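Local coordinates for protein L-tyrosine isonitrile synthase (Pseudomonas aeruginosa, PDB 3E59) that installs the isonitrile group on L-tyrosine, taking the carbon from C2 of ribulose 5-phosphate, in the biosynthesis of paerucumarin, at residues G116-D121 with F152-V157; Q169-L174 with I234-A239; E18-R23 with R40-V45; P48-F53 with E58-V63. All blocks are in the same frame, centred on the assembly; numbering follows the deposited sequence.

Contact 1 (G116-D121 with F152-V157); sequences GRVFGD and FNLEDV
R117 reaches across to the 3-10 turn at L154–D156 and meets it twice, through the aliphatic root of its side chain and through its charged tip. The tight part is the root: R117 CB lies 3.9 Å from L154 CB, and R117 CG is 4.0 Å from L154 CD2. Because R117 CG lies opposite its backbone N (chi1 -163°) and the chain bends twice further on, the guanidinium swings round to E155. There it uses an edge. NH2 of R117 gives a straight bond of 3.2 Å to OE2 of E155, which lies almost in the guanidinium plane, whereas the arginine approaches 34° out of the carboxylate plane, on the syn side. The second prong, R117 NE to E155 OE1, is weak at 3.5 Å. This salt bridge is shared: S131 and D127 also hold the arginine, and Q134 binds OE2, which should limit the rotation of both groups. The looser side is the backbone, where a water accepts from L154 N at 3.0 Å and only weakly from R117 N. V118 is likewise at arm's length, with CG1 4.5 Å from L154 CD2. Three helices pack around the contact: 127-144 lies along R117, 167-178 packs on V118 and L154 through L174 and L170, and W240 of helix 219-247 touches V118 and L154, while strand 149-151 ends just before the loop that holds the turn.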
loop_
_atom_site.group_PDB
_atom_site.type_symbol
_atom_site.label_atom_id
_atom_site.label_comp_id
_atom_site.label_asym_id
_atom_site.label_seq_id
_atom_site.Cartn_x
_atom_site.Cartn_y
_atom_site.Cartn_z
ATOM N N GLY A 116 -0.069 -6.604 7.129
ATOM C CA GLY A 116 -0.222 -8.042 6.898
ATOM C C GLY A 116 -0.882 -8.706 8.077
ATOM O O GLY A 116 -1.770 -9.528 7.916
ATOM N N ARG A 117 -0.448 -8.315 9.269
ATOM C CA ARG A 117 -0.952 -8.891 10.494
ATOM C C ARG A 117 -2.356 -8.411 10.855
ATOM O O ARG A 117 -3.056 -9.114 11.567
ATOM C CB ARG A 117 0.020 -8.622 11.650
ATOM C CG ARG A 117 -0.190 -9.515 12.885
ATOM C CD ARG A 117 0.288 -10.941 12.642
ATOM N NE ARG A 117 1.744 -11.023 12.568
ATOM C CZ ARG A 117 2.415 -12.053 12.063
ATOM N NH1 ARG A 117 1.766 -13.099 11.569
ATOM N NH2 ARG A 117 3.743 -12.028 12.041
ATOM N N VAL A 118 -2.771 -7.239 10.365
ATOM C CA VAL A 118 -4.040 -6.624 10.811
ATOM C C VAL A 118 -5.313 -7.368 10.356
ATOM O O VAL A 118 -6.337 -7.330 11.054
ATOM C CB VAL A 118 -4.150 -5.067 10.500
ATOM C CG1 VAL A 118 -2.832 -4.340 10.759
ATOM C CG2 VAL A 118 -4.650 -4.792 9.105
ATOM N N PHE A 119 -5.235 -8.059 9.215
ATOM C CA PHE A 119 -6.424 -8.665 8.582
ATOM C C PHE A 119 -6.873 -10.010 9.171
ATOM O O PHE A 119 -8.068 -10.227 9.441
ATOM C CB PHE A 119 -6.228 -8.777 7.070
ATOM C CG PHE A 119 -5.867 -7.463 6.413
ATOM C CD1 PHE A 119 -4.717 -7.349 5.637
ATOM C CD2 PHE A 119 -6.676 -6.337 6.581
ATOM C CE1 PHE A 119 -4.376 -6.139 5.030
ATOM C CE2 PHE A 119 -6.332 -5.118 5.980
ATOM C CZ PHE A 119 -5.183 -5.020 5.209
ATOM N N GLY A 120 -5.908 -10.903 9.371
ATOM C CA GLY A 120 -6.197 -12.237 9.871
ATOM C C GLY A 120 -6.900 -13.057 8.819
ATOM O O GLY A 120 -6.443 -13.132 7.671
ATOM N N ASP A 121 -8.027 -13.643 9.218
ATOM C CA ASP A 121 -8.810 -14.532 8.361
ATOM C C ASP A 121 -9.609 -13.796 7.292
ATOM O O ASP A 121 -10.311 -14.437 6.498
ATOM C CB ASP A 121 -9.733 -15.439 9.204
ATOM C CG ASP A 121 -10.830 -14.659 9.952
ATOM O OD1 ASP A 121 -11.665 -13.990 9.296
ATOM O OD2 ASP A 121 -10.873 -14.741 11.205
ATOM N N PHE A 152 7.550 -1.178 10.330
ATOM C CA PHE A 152 6.824 -1.220 11.586
ATOM C C PHE A 152 5.650 -2.175 11.400
ATOM O O PHE A 152 4.756 -1.911 10.601
ATOM C CB PHE A 152 6.342 0.192 11.940
ATOM C CG PHE A 152 5.689 0.305 13.289
ATOM C CD1 PHE A 152 6.467 0.435 14.449
ATOM C CD2 PHE A 152 4.299 0.314 13.402
ATOM C CE1 PHE A 152 5.867 0.547 15.696
ATOM C CE2 PHE A 152 3.685 0.425 14.661
ATOM C CZ PHE A 152 4.464 0.541 15.805
ATOM N N ASN A 153 5.670 -3.298 12.125
ATOM C CA ASN A 153 4.588 -4.283 12.074
ATOM C C ASN A 153 3.679 -4.130 13.289
ATOM O O ASN A 153 4.025 -3.421 14.238
ATOM C CB ASN A 153 5.160 -5.706 12.016
ATOM C CG ASN A 153 6.234 -5.868 10.946
ATOM O OD1 ASN A 153 7.419 -6.076 11.248
ATOM N ND2 ASN A 153 5.831 -5.762 9.698
ATOM N N LEU A 154 2.526 -4.795 13.269
ATOM C CA LEU A 154 1.610 -4.758 14.417
ATOM C C LEU A 154 2.269 -5.190 15.737
ATOM O O LEU A 154 1.938 -4.662 16.805
ATOM C CB LEU A 154 0.356 -5.596 14.143
ATOM C CG LEU A 154 -0.816 -5.585 15.144
ATOM C CD1 LEU A 154 -1.267 -4.177 15.533
ATOM C CD2 LEU A 154 -1.992 -6.412 14.611
ATOM N N GLU A 155 3.204 -6.139 15.651
ATOM C CA GLU A 155 3.866 -6.698 16.835
ATOM C C GLU A 155 4.927 -5.780 17.430
ATOM O O GLU A 155 5.428 -6.034 18.526
ATOM C CB GLU A 155 4.457 -8.086 16.551
ATOM C CG GLU A 155 5.312 -8.186 15.308
ATOM C CD GLU A 155 4.536 -8.672 14.096
ATOM O OE1 GLU A 155 3.373 -8.246 13.888
ATOM O OE2 GLU A 155 5.105 -9.484 13.339
ATOM N N ASP A 156 5.262 -4.716 16.707
ATOM C CA ASP A 156 6.209 -3.721 17.194
ATOM C C ASP A 156 5.554 -2.659 18.069
ATOM O O ASP A 156 6.248 -1.825 18.653
ATOM C CB ASP A 156 6.947 -3.065 16.022
ATOM C CG ASP A 156 7.712 -4.076 15.180
ATOM O OD1 ASP A 156 8.267 -5.038 15.754
ATOM O OD2 ASP A 156 7.762 -3.907 13.941
ATOM N N VAL A 157 4.223 -2.682 18.151
ATOM C CA VAL A 157 3.489 -1.748 19.007
ATOM C C VAL A 157 3.873 -2.003 20.466
ATOM O O VAL A 157 3.516 -3.036 21.057
ATOM C CB VAL A 157 1.941 -1.813 18.795
ATOM C CG1 VAL A 157 1.210 -0.876 19.767
ATOM C CG2 VAL A 157 1.582 -1.480 17.346
HETATM O O HOH W 1 1.389 -5.770 10.631
#

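Contact 2 (Q169-L174 with I234-A239); sequences QLRQLL and IQRSWA
L174 and A239 meet where helices 167-178 and 219-247 cross, an α-helical packing contact in which the two short segments make an angle of 75°, their axes 11.1 Å apart at their closest. That spacing is too wide for backbones to touch; L174 and R236 bury the most surface, and the leucine carries the apolar part. Its CB is directed at the other helix. L174 CG, set anti to the backbone nitrogen (chi1 178°), carries on in that direction and lies 4.1 Å from A239 CB. The branch then divides: L174 CD1 is 3.8 Å from the carbonyl oxygen of A239, while L174 CD2 lies 4.2 Å from R236 O, one turn earlier. Beside the leucine, two arginines cross at a slant without bonding, their guanidinium planes within 13° of parallel. Each is occupied elsewhere: R171 is paired with E168 and D127 and also binds R117 O, and R236 binds V118 O. Those anionic and carbonyl partners probably offset the proximity of like charges. Between the arginines it is carbon that faces nitrogen, R171 CD lying 4.1 Å from R236 NH1.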
loop_
_atom_site.group_PDB
_atom_site.type_symbol
_atom_site.label_atom_id
_atom_site.label_comp_id
_atom_site.label_asym_id
_atom_site.label_seq_id
_atom_site.Cartn_x
_atom_site.Cartn_y
_atom_site.Cartn_z
ATOM N N GLN A 169 -4.677 -12.349 19.409
ATOM C CA GLN A 169 -4.754 -11.357 20.487
ATOM C C GLN A 169 -4.217 -9.967 20.107
ATOM O O GLN A 169 -4.690 -8.954 20.627
ATOM C CB GLN A 169 -4.065 -11.876 21.748
ATOM C CG GLN A 169 -4.946 -12.809 22.565
ATOM C CD GLN A 169 -4.191 -13.551 23.656
ATOM O OE1 GLN A 169 -3.049 -13.978 23.462
ATOM N NE2 GLN A 169 -4.835 -13.720 24.806
ATOM N N LEU A 170 -3.233 -9.924 19.208
ATOM C CA LEU A 170 -2.733 -8.661 18.676
ATOM C C LEU A 170 -3.841 -7.974 17.894
ATOM O O LEU A 170 -4.145 -6.799 18.130
ATOM C CB LEU A 170 -1.523 -8.883 17.764
ATOM C CG LEU A 170 -0.112 -8.729 18.324
ATOM C CD1 LEU A 170 0.909 -9.052 17.232
ATOM C CD2 LEU A 170 0.128 -7.330 18.896
ATOM N N ARG A 171 -4.454 -8.734 16.982
ATOM C CA ARG A 171 -5.571 -8.263 16.190
ATOM C C ARG A 171 -6.711 -7.747 17.069
ATOM O O ARG A 171 -7.265 -6.679 16.798
ATOM C CB ARG A 171 -6.040 -9.350 15.216
ATOM C CG ARG A 171 -5.110 -9.503 14.018
ATOM C CD ARG A 171 -5.655 -10.451 12.945
ATOM N NE ARG A 171 -5.419 -11.856 13.279
ATOM C CZ ARG A 171 -4.318 -12.543 12.975
ATOM N NH1 ARG A 171 -3.312 -11.964 12.326
ATOM N NH2 ARG A 171 -4.214 -13.821 13.336
ATOM N N GLN A 172 -7.036 -8.489 18.128
ATOM C CA GLN A 172 -8.076 -8.085 19.084
ATOM C C GLN A 172 -7.728 -6.813 19.869
ATOM O O GLN A 172 -8.618 -6.034 20.228
ATOM C CB GLN A 172 -8.415 -9.233 20.046
ATOM C CG GLN A 172 -9.338 -10.307 19.442
ATOM C CD GLN A 172 -10.631 -9.727 18.856
ATOM O OE1 GLN A 172 -11.292 -8.877 19.471
ATOM N NE2 GLN A 172 -10.997 -10.191 17.664
ATOM N N LEU A 173 -6.439 -6.620 20.147
ATOM C CA LEU A 173 -5.957 -5.367 20.753
ATOM C C LEU A 173 -6.102 -4.161 19.822
ATOM O O LEU A 173 -6.470 -3.084 20.283
ATOM C CB LEU A 173 -4.504 -5.487 21.248
ATOM C CG LEU A 173 -4.230 -6.370 22.471
ATOM C CD1 LEU A 173 -2.735 -6.385 22.762
ATOM C CD2 LEU A 173 -5.014 -5.901 23.686
ATOM N N LEU A 174 -5.808 -4.347 18.530
ATOM C CA LEU A 174 -6.029 -3.312 17.500
ATOM C C LEU A 174 -7.511 -2.958 17.344
ATOM O O LEU A 174 -7.875 -1.785 17.305
ATOM C CB LEU A 174 -5.478 -3.761 16.136
ATOM C CG LEU A 174 -5.697 -2.790 14.953
ATOM C CD1 LEU A 174 -4.887 -1.521 15.120
ATOM C CD2 LEU A 174 -5.426 -3.430 13.596
ATOM N N ILE A 234 -11.615 -2.921 5.290
ATOM C CA ILE A 234 -11.623 -1.471 5.499
ATOM C C ILE A 234 -11.575 -1.152 6.998
ATOM O O ILE A 234 -10.806 -0.278 7.430
ATOM C CB ILE A 234 -12.885 -0.820 4.856
ATOM C CG1 ILE A 234 -12.962 -1.092 3.342
ATOM C CG2 ILE A 234 -12.958 0.658 5.139
ATOM C CD1 ILE A 234 -11.746 -0.660 2.582
ATOM N N GLN A 235 -12.388 -1.863 7.791
ATOM C CA GLN A 235 -12.414 -1.665 9.252
ATOM C C GLN A 235 -11.011 -1.834 9.838
ATOM O O GLN A 235 -10.550 -0.981 10.588
ATOM C CB GLN A 235 -13.390 -2.637 9.941
ATOM C CG GLN A 235 -13.494 -2.445 11.456
ATOM C CD GLN A 235 -14.083 -3.649 12.155
ATOM O OE1 GLN A 235 -13.704 -4.790 11.879
ATOM N NE2 GLN A 235 -15.015 -3.404 13.079
ATOM N N ARG A 236 -10.342 -2.931 9.487
ATOM C CA ARG A 236 -8.964 -3.182 9.927
ATOM C C ARG A 236 -7.961 -2.151 9.418
ATOM O O ARG A 236 -7.123 -1.669 10.192
ATOM C CB ARG A 236 -8.492 -4.587 9.534
ATOM C CG ARG A 236 -9.332 -5.723 10.088
ATOM C CD ARG A 236 -9.406 -5.726 11.613
ATOM N NE ARG A 236 -10.461 -6.634 12.050
ATOM C CZ ARG A 236 -10.322 -7.951 12.168
ATOM N NH1 ARG A 236 -9.156 -8.541 11.905
ATOM N NH2 ARG A 236 -11.362 -8.677 12.550
ATOM N N SER A 237 -8.030 -1.822 8.129
ATOM C CA SER A 237 -7.126 -0.819 7.546
ATOM C C SER A 237 -7.295 0.523 8.219
ATOM O O SER A 237 -6.308 1.208 8.487
ATOM C CB SER A 237 -7.363 -0.646 6.042
ATOM O OG SER A 237 -7.240 -1.884 5.373
ATOM N N TRP A 238 -8.547 0.909 8.479
ATOM C CA TRP A 238 -8.810 2.179 9.144
ATOM C C TRP A 238 -8.397 2.163 10.620
ATOM O O TRP A 238 -7.865 3.155 11.120
ATOM C CB TRP A 238 -10.267 2.623 8.985
ATOM C CG TRP A 238 -10.673 3.083 7.586
ATOM C CD1 TRP A 238 -9.863 3.230 6.472
ATOM C CD2 TRP A 238 -11.987 3.486 7.176
ATOM N NE1 TRP A 238 -10.606 3.679 5.403
ATOM C CE2 TRP A 238 -11.910 3.853 5.808
ATOM C CE3 TRP A 238 -13.230 3.577 7.834
ATOM C CZ2 TRP A 238 -13.038 4.299 5.081
ATOM C CZ3 TRP A 238 -14.353 4.019 7.104
ATOM C CH2 TRP A 238 -14.239 4.371 5.743
ATOM N N ALA A 239 -8.667 1.059 11.320
ATOM C CA ALA A 239 -8.165 0.867 12.695
ATOM C C ALA A 239 -6.632 0.990 12.745
ATOM O O ALA A 239 -6.095 1.729 13.564
ATOM C CB ALA A 239 -8.612 -0.492 13.257
#

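Contact 3 (E18-R23 with R40-V45); sequences ELLLYR and RRIEQV
I42 has the largest share of the surface buried here, and it meets L20 and R23 with its two separate branches. CG2 of the isoleucine I42 approaches CD2 of L20 at 4.2 Å, the two side chains lying alongside with opposite headings. Its other branch, ending in CD1, is directed at R23. I42 CD1 lies over one face of the R23 guanidinium, 3.1 Å above the plane and displaced toward the rim, and is 3.5 Å from NH1 as well as from CD of R23. The arginine can offer its face because its chain is extended as far as CG and CD and then turns at chi3 (62°), bringing the flat group in front of the methyl. A type I turn from L20 to R23, in the same segment, places both residues on the side facing helix 35-55. F266 of strand 265-267 touches all three side chains, and L16 and A261 add to the apolar surroundings of I42. No hydrogen bond crosses between the segments. The methyl takes up a guanidinium face, which has no N-H to give, so the in-plane N-H groups remain available for the salt bridge of R23 NH2 with E38, and one arginine combines an apolar contact with a salt bridge.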
loop_
_atom_site.group_PDB
_atom_site.type_symbol
_atom_site.label_atom_id
_atom_site.label_comp_id
_atom_site.label_asym_id
_atom_site.label_seq_id
_atom_site.Cartn_x
_atom_site.Cartn_y
_atom_site.Cartn_z
ATOM N N GLU A 18 7.721 16.941 -5.546
ATOM C CA GLU A 18 8.345 15.621 -5.664
ATOM C C GLU A 18 7.350 14.448 -5.482
ATOM O O GLU A 18 7.415 13.453 -6.209
ATOM C CB GLU A 18 9.501 15.508 -4.660
ATOM C CG GLU A 18 10.310 14.241 -4.757
ATOM C CD GLU A 18 11.093 14.150 -6.053
ATOM O OE1 GLU A 18 11.718 15.165 -6.432
ATOM O OE2 GLU A 18 11.073 13.067 -6.687
ATOM N N LEU A 19 6.441 14.571 -4.519
ATOM C CA LEU A 19 5.403 13.557 -4.286
ATOM C C LEU A 19 4.322 13.583 -5.364
ATOM O O LEU A 19 3.813 12.546 -5.748
ATOM C CB LEU A 19 4.737 13.767 -2.913
ATOM C CG LEU A 19 5.646 13.902 -1.683
ATOM C CD1 LEU A 19 4.865 14.408 -0.467
ATOM C CD2 LEU A 19 6.338 12.574 -1.372
ATOM N N LEU A 20 3.968 14.785 -5.826
ATOM C CA LEU A 20 2.860 14.983 -6.750
ATOM C C LEU A 20 3.063 14.283 -8.102
ATOM O O LEU A 20 2.087 13.905 -8.757
ATOM C CB LEU A 20 2.602 16.486 -6.955
ATOM C CG LEU A 20 1.839 17.245 -5.851
ATOM C CD1 LEU A 20 1.903 18.730 -6.100
ATOM C CD2 LEU A 20 0.379 16.769 -5.759
ATOM N N LEU A 21 4.331 14.137 -8.506
ATOM C CA LEU A 21 4.725 13.379 -9.698
ATOM C C LEU A 21 4.267 11.924 -9.689
ATOM O O LEU A 21 4.057 11.346 -10.756
ATOM C CB LEU A 21 6.246 13.380 -9.853
ATOM C CG LEU A 21 6.946 14.714 -10.074
ATOM C CD1 LEU A 21 8.442 14.564 -9.803
ATOM C CD2 LEU A 21 6.666 15.260 -11.496
ATOM N N TYR A 22 4.123 11.345 -8.492
ATOM C CA TYR A 22 3.825 9.921 -8.319
ATOM C C TYR A 22 2.475 9.660 -7.645
ATOM O O TYR A 22 2.237 8.574 -7.094
ATOM C CB TYR A 22 4.955 9.260 -7.513
ATOM C CG TYR A 22 6.322 9.483 -8.130
ATOM C CD1 TYR A 22 6.735 8.742 -9.243
ATOM C CD2 TYR A 22 7.188 10.451 -7.623
ATOM C CE1 TYR A 22 7.978 8.959 -9.823
ATOM C CE2 TYR A 22 8.430 10.674 -8.203
ATOM C CZ TYR A 22 8.815 9.917 -9.293
ATOM O OH TYR A 22 10.041 10.121 -9.872
ATOM N N ARG A 23 1.582 10.643 -7.698
ATOM C CA ARG A 23 0.316 10.556 -6.973
ATOM C C ARG A 23 -0.670 9.585 -7.648
ATOM O O ARG A 23 -0.848 9.599 -8.876
ATOM C CB ARG A 23 -0.303 11.954 -6.798
ATOM C CG ARG A 23 -1.508 11.977 -5.863
ATOM C CD ARG A 23 -2.051 13.374 -5.610
ATOM N NE ARG A 23 -2.541 14.030 -6.821
ATOM C CZ ARG A 23 -3.821 14.199 -7.145
ATOM N NH1 ARG A 23 -4.795 13.768 -6.341
ATOM N NH2 ARG A 23 -4.130 14.824 -8.284
ATOM N N ARG A 40 -4.499 22.092 -5.569
ATOM C CA ARG A 40 -4.747 23.210 -4.666
ATOM C C ARG A 40 -5.160 22.737 -3.256
ATOM O O ARG A 40 -4.588 23.178 -2.254
ATOM C CB ARG A 40 -5.789 24.171 -5.258
ATOM N N ARG A 41 -6.123 21.820 -3.168
ATOM C CA ARG A 41 -6.535 21.359 -1.846
ATOM C C ARG A 41 -5.541 20.393 -1.191
ATOM O O ARG A 41 -5.470 20.310 0.036
ATOM C CB ARG A 41 -7.997 20.883 -1.795
ATOM C CG ARG A 41 -8.506 20.075 -2.957
ATOM C CD ARG A 41 -10.024 20.254 -3.089
ATOM N NE ARG A 41 -10.714 18.971 -3.253
ATOM C CZ ARG A 41 -11.027 18.409 -4.422
ATOM N NH1 ARG A 41 -10.732 19.009 -5.576
ATOM N NH2 ARG A 41 -11.654 17.240 -4.440
ATOM N N ILE A 42 -4.738 19.719 -2.008
ATOM C CA ILE A 42 -3.606 18.937 -1.495
ATOM C C ILE A 42 -2.574 19.849 -0.812
ATOM O O ILE A 42 -2.103 19.539 0.287
ATOM C CB ILE A 42 -2.953 18.041 -2.590
ATOM C CG1 ILE A 42 -3.855 16.851 -2.897
ATOM C CG2 ILE A 42 -1.583 17.537 -2.145
ATOM C CD1 ILE A 42 -3.553 16.187 -4.217
ATOM N N GLU A 43 -2.260 20.974 -1.451
ATOM C CA GLU A 43 -1.316 21.962 -0.913
ATOM C C GLU A 43 -1.735 22.486 0.455
ATOM O O GLU A 43 -0.909 22.640 1.348
ATOM C CB GLU A 43 -1.171 23.144 -1.872
ATOM C CG GLU A 43 -0.182 22.929 -2.998
ATOM C CD GLU A 43 0.354 24.248 -3.570
ATOM O OE1 GLU A 43 1.343 24.194 -4.343
ATOM O OE2 GLU A 43 -0.196 25.333 -3.232
ATOM N N GLN A 44 -3.030 22.756 0.608
ATOM C CA GLN A 44 -3.589 23.246 1.869
ATOM C C GLN A 44 -3.370 22.251 3.010
ATOM O O GLN A 44 -3.018 22.639 4.127
ATOM C CB GLN A 44 -5.084 23.518 1.713
ATOM C CG GLN A 44 -5.426 24.572 0.678
ATOM C CD GLN A 44 -6.909 24.898 0.639
ATOM O OE1 GLN A 44 -7.743 24.210 1.250
ATOM N NE2 GLN A 44 -7.250 25.965 -0.077
ATOM N N VAL A 45 -3.569 20.968 2.717
ATOM C CA VAL A 45 -3.459 19.918 3.731
ATOM C C VAL A 45 -1.999 19.543 4.026
ATOM O O VAL A 45 -1.587 19.494 5.180
ATOM C CB VAL A 45 -4.279 18.656 3.340
ATOM C CG1 VAL A 45 -4.121 17.550 4.382
ATOM C CG2 VAL A 45 -5.744 19.009 3.163
#

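Contact 4 (P48-F53 with E58-V63); sequences PRIAAF and EPIEFV
F53 lies against the start of strand 60-64 and the two residues before it, within a helix–turn–strand unit. This strand is the central one of a five-stranded sheet whose all-parallel order 3-2-1-4-5 is consistent with a Rossmann-like fold, and segments 48-53 and 60-63 run at 132° to each other. One hydrogen bond joins the segments: E58 N donates to F53 O over 3.0 Å with an angle of 160°, closing the short connection soon after the helix ends. The apolar contacts centre on I60. CB of F53 rests 4.0 Å from CG1 of I60, and one helical turn back CG2 of I50 is 4.3 Å from CD1 of the same isoleucine, so I60 is gripped by two residues of one helix face. V15 of helix 11-20 touches both isoleucines. Polar groups gather around the aromatic ring. With its CG beside the backbone nitrogen (chi1 -68°), F53 turns one face to the strand backbone, where I60 CA and the amide of E61 lie over it. P59 O approaches the same ring obliquely, 3.3 Å from F53 CD1. The carboxylate of E58 is also oblique to it, but its firm partner is R250, through a salt bridge at OE1. The E61 side chain runs crosswise to that of F53: E61 CB is 3.8 Å from F53 CZ, and E61 OE2 is 3.5 Å from F53 CE1. The strand backbone meets the middle of the ring, with E61 N 3.7 Å above the plane of F53.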
loop_
_atom_site.group_PDB
_atom_site.type_symbol
_atom_site.label_atom_id
_atom_site.label_comp_id
_atom_site.label_asym_id
_atom_site.label_seq_id
_atom_site.Cartn_x
_atom_site.Cartn_y
_atom_site.Cartn_z
ATOM N N PRO A 48 1.658 22.561 5.372
ATOM C CA PRO A 48 2.084 22.861 6.748
ATOM C C PRO A 48 2.592 21.621 7.495
ATOM O O PRO A 48 3.405 21.762 8.403
ATOM C CB PRO A 48 0.825 23.425 7.407
ATOM C CG PRO A 48 -0.305 23.004 6.563
ATOM C CD PRO A 48 0.204 22.719 5.181
ATOM N N ARG A 49 2.136 20.425 7.097
ATOM C CA ARG A 49 2.568 19.165 7.725
ATOM C C ARG A 49 4.044 18.859 7.425
ATOM O O ARG A 49 4.802 18.479 8.326
ATOM C CB ARG A 49 1.666 17.987 7.307
ATOM C CG ARG A 49 0.236 18.063 7.834
ATOM C CD ARG A 49 -0.588 16.823 7.454
ATOM N NE ARG A 49 -0.140 15.607 8.142
ATOM C CZ ARG A 49 -0.331 15.354 9.439
ATOM N NH1 ARG A 49 -0.964 16.226 10.217
ATOM N NH2 ARG A 49 0.117 14.226 9.961
ATOM N N ILE A 50 4.432 19.031 6.158
ATOM C CA ILE A 50 5.825 18.902 5.727
ATOM C C ILE A 50 6.652 20.013 6.367
ATOM O O ILE A 50 7.751 19.768 6.869
ATOM C CB ILE A 50 5.964 18.991 4.180
ATOM C CG1 ILE A 50 5.270 17.806 3.497
ATOM C CG2 ILE A 50 7.439 19.087 3.762
ATOM C CD1 ILE A 50 4.999 18.022 2.029
ATOM N N ALA A 51 6.106 21.229 6.345
ATOM C CA ALA A 51 6.797 22.413 6.857
ATOM C C ALA A 51 7.130 22.295 8.352
ATOM O O ALA A 51 8.110 22.862 8.814
ATOM C CB ALA A 51 5.978 23.667 6.579
ATOM N N ALA A 52 6.315 21.546 9.090
ATOM C CA ALA A 52 6.547 21.290 10.516
ATOM C C ALA A 52 7.911 20.632 10.764
ATOM O O ALA A 52 8.653 21.050 11.656
ATOM C CB ALA A 52 5.431 20.441 11.087
ATOM N N PHE A 53 8.238 19.611 9.972
ATOM C CA PHE A 53 9.545 18.956 10.066
ATOM C C PHE A 53 10.692 19.903 9.690
ATOM O O PHE A 53 11.707 19.958 10.386
ATOM C CB PHE A 53 9.589 17.682 9.207
ATOM C CG PHE A 53 8.689 16.573 9.715
ATOM C CD1 PHE A 53 9.060 15.804 10.818
ATOM C CD2 PHE A 53 7.469 16.301 9.086
ATOM C CE1 PHE A 53 8.226 14.787 11.302
ATOM C CE2 PHE A 53 6.629 15.286 9.561
ATOM C CZ PHE A 53 7.007 14.530 10.672
ATOM N N GLU A 58 14.302 18.811 11.363
ATOM C CA GLU A 58 14.214 17.368 11.565
ATOM C C GLU A 58 14.006 16.680 10.219
ATOM O O GLU A 58 13.494 17.303 9.282
ATOM C CB GLU A 58 13.037 17.021 12.476
ATOM C CG GLU A 58 13.173 17.429 13.931
ATOM C CD GLU A 58 11.823 17.504 14.630
ATOM O OE1 GLU A 58 10.776 17.423 13.940
ATOM O OE2 GLU A 58 11.806 17.656 15.871
ATOM N N PRO A 59 14.397 15.396 10.113
ATOM C CA PRO A 59 14.102 14.684 8.863
ATOM C C PRO A 59 12.588 14.531 8.682
ATOM O O PRO A 59 11.852 14.399 9.672
ATOM C CB PRO A 59 14.789 13.318 9.047
ATOM C CG PRO A 59 15.726 13.490 10.214
ATOM C CD PRO A 59 15.107 14.544 11.086
ATOM N N ILE A 60 12.126 14.573 7.438
ATOM C CA ILE A 60 10.693 14.442 7.164
ATOM C C ILE A 60 10.267 12.968 7.289
ATOM O O ILE A 60 10.810 12.093 6.606
ATOM C CB ILE A 60 10.332 15.009 5.772
ATOM C CG1 ILE A 60 10.862 16.442 5.623
ATOM C CG2 ILE A 60 8.803 14.961 5.523
ATOM C CD1 ILE A 60 11.048 16.865 4.178
ATOM N N GLU A 61 9.316 12.698 8.183
ATOM C CA GLU A 61 8.778 11.347 8.372
ATOM C C GLU A 61 7.556 11.114 7.483
ATOM O O GLU A 61 6.637 11.961 7.415
ATOM C CB GLU A 61 8.395 11.098 9.843
ATOM C CG GLU A 61 9.550 11.212 10.847
ATOM C CD GLU A 61 9.074 11.228 12.314
ATOM O OE1 GLU A 61 8.196 10.416 12.688
ATOM O OE2 GLU A 61 9.589 12.059 13.101
ATOM N N PHE A 62 7.580 9.965 6.804
ATOM C CA PHE A 62 6.456 9.409 6.057
ATOM C C PHE A 62 6.053 8.069 6.676
ATOM O O PHE A 62 6.907 7.257 7.039
ATOM C CB PHE A 62 6.806 9.205 4.558
ATOM C CG PHE A 62 7.203 10.471 3.849
ATOM C CD1 PHE A 62 8.538 10.879 3.817
ATOM C CD2 PHE A 62 6.245 11.264 3.218
ATOM C CE1 PHE A 62 8.918 12.069 3.179
ATOM C CE2 PHE A 62 6.604 12.443 2.583
ATOM C CZ PHE A 62 7.944 12.857 2.568
ATOM N N VAL A 63 4.743 7.856 6.788
ATOM C CA VAL A 63 4.163 6.579 7.189
ATOM C C VAL A 63 3.420 6.007 5.991
ATOM O O VAL A 63 2.659 6.719 5.336
ATOM C CB VAL A 63 3.232 6.760 8.405
ATOM C CG1 VAL A 63 2.229 5.611 8.526
ATOM C CG2 VAL A 63 4.081 6.891 9.673
#

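The four contacts fall into two pairs. Contacts 1 and 2 have centres about 8 Å apart and touch directly; besides the arginine bonds to carbonyls, F119 CE2 packs 3.4 Å from S237 OG. Contacts 3 and 4 are about 14 Å apart between centres and share helix 35-55, with L19 CD2 lying 4.0 Å from F62 CE2. Contacts 1 and 3 are on opposite sides of the chain's centre, their centres about 29 Å apart. Between the pairs the closest approach is that of contacts 1 and 4, nearest atoms about 7 Å apart. The parallel sheet connects the pairs: strand 60-64 belongs to contact 4, and edge strand 149-151 runs into contact 1.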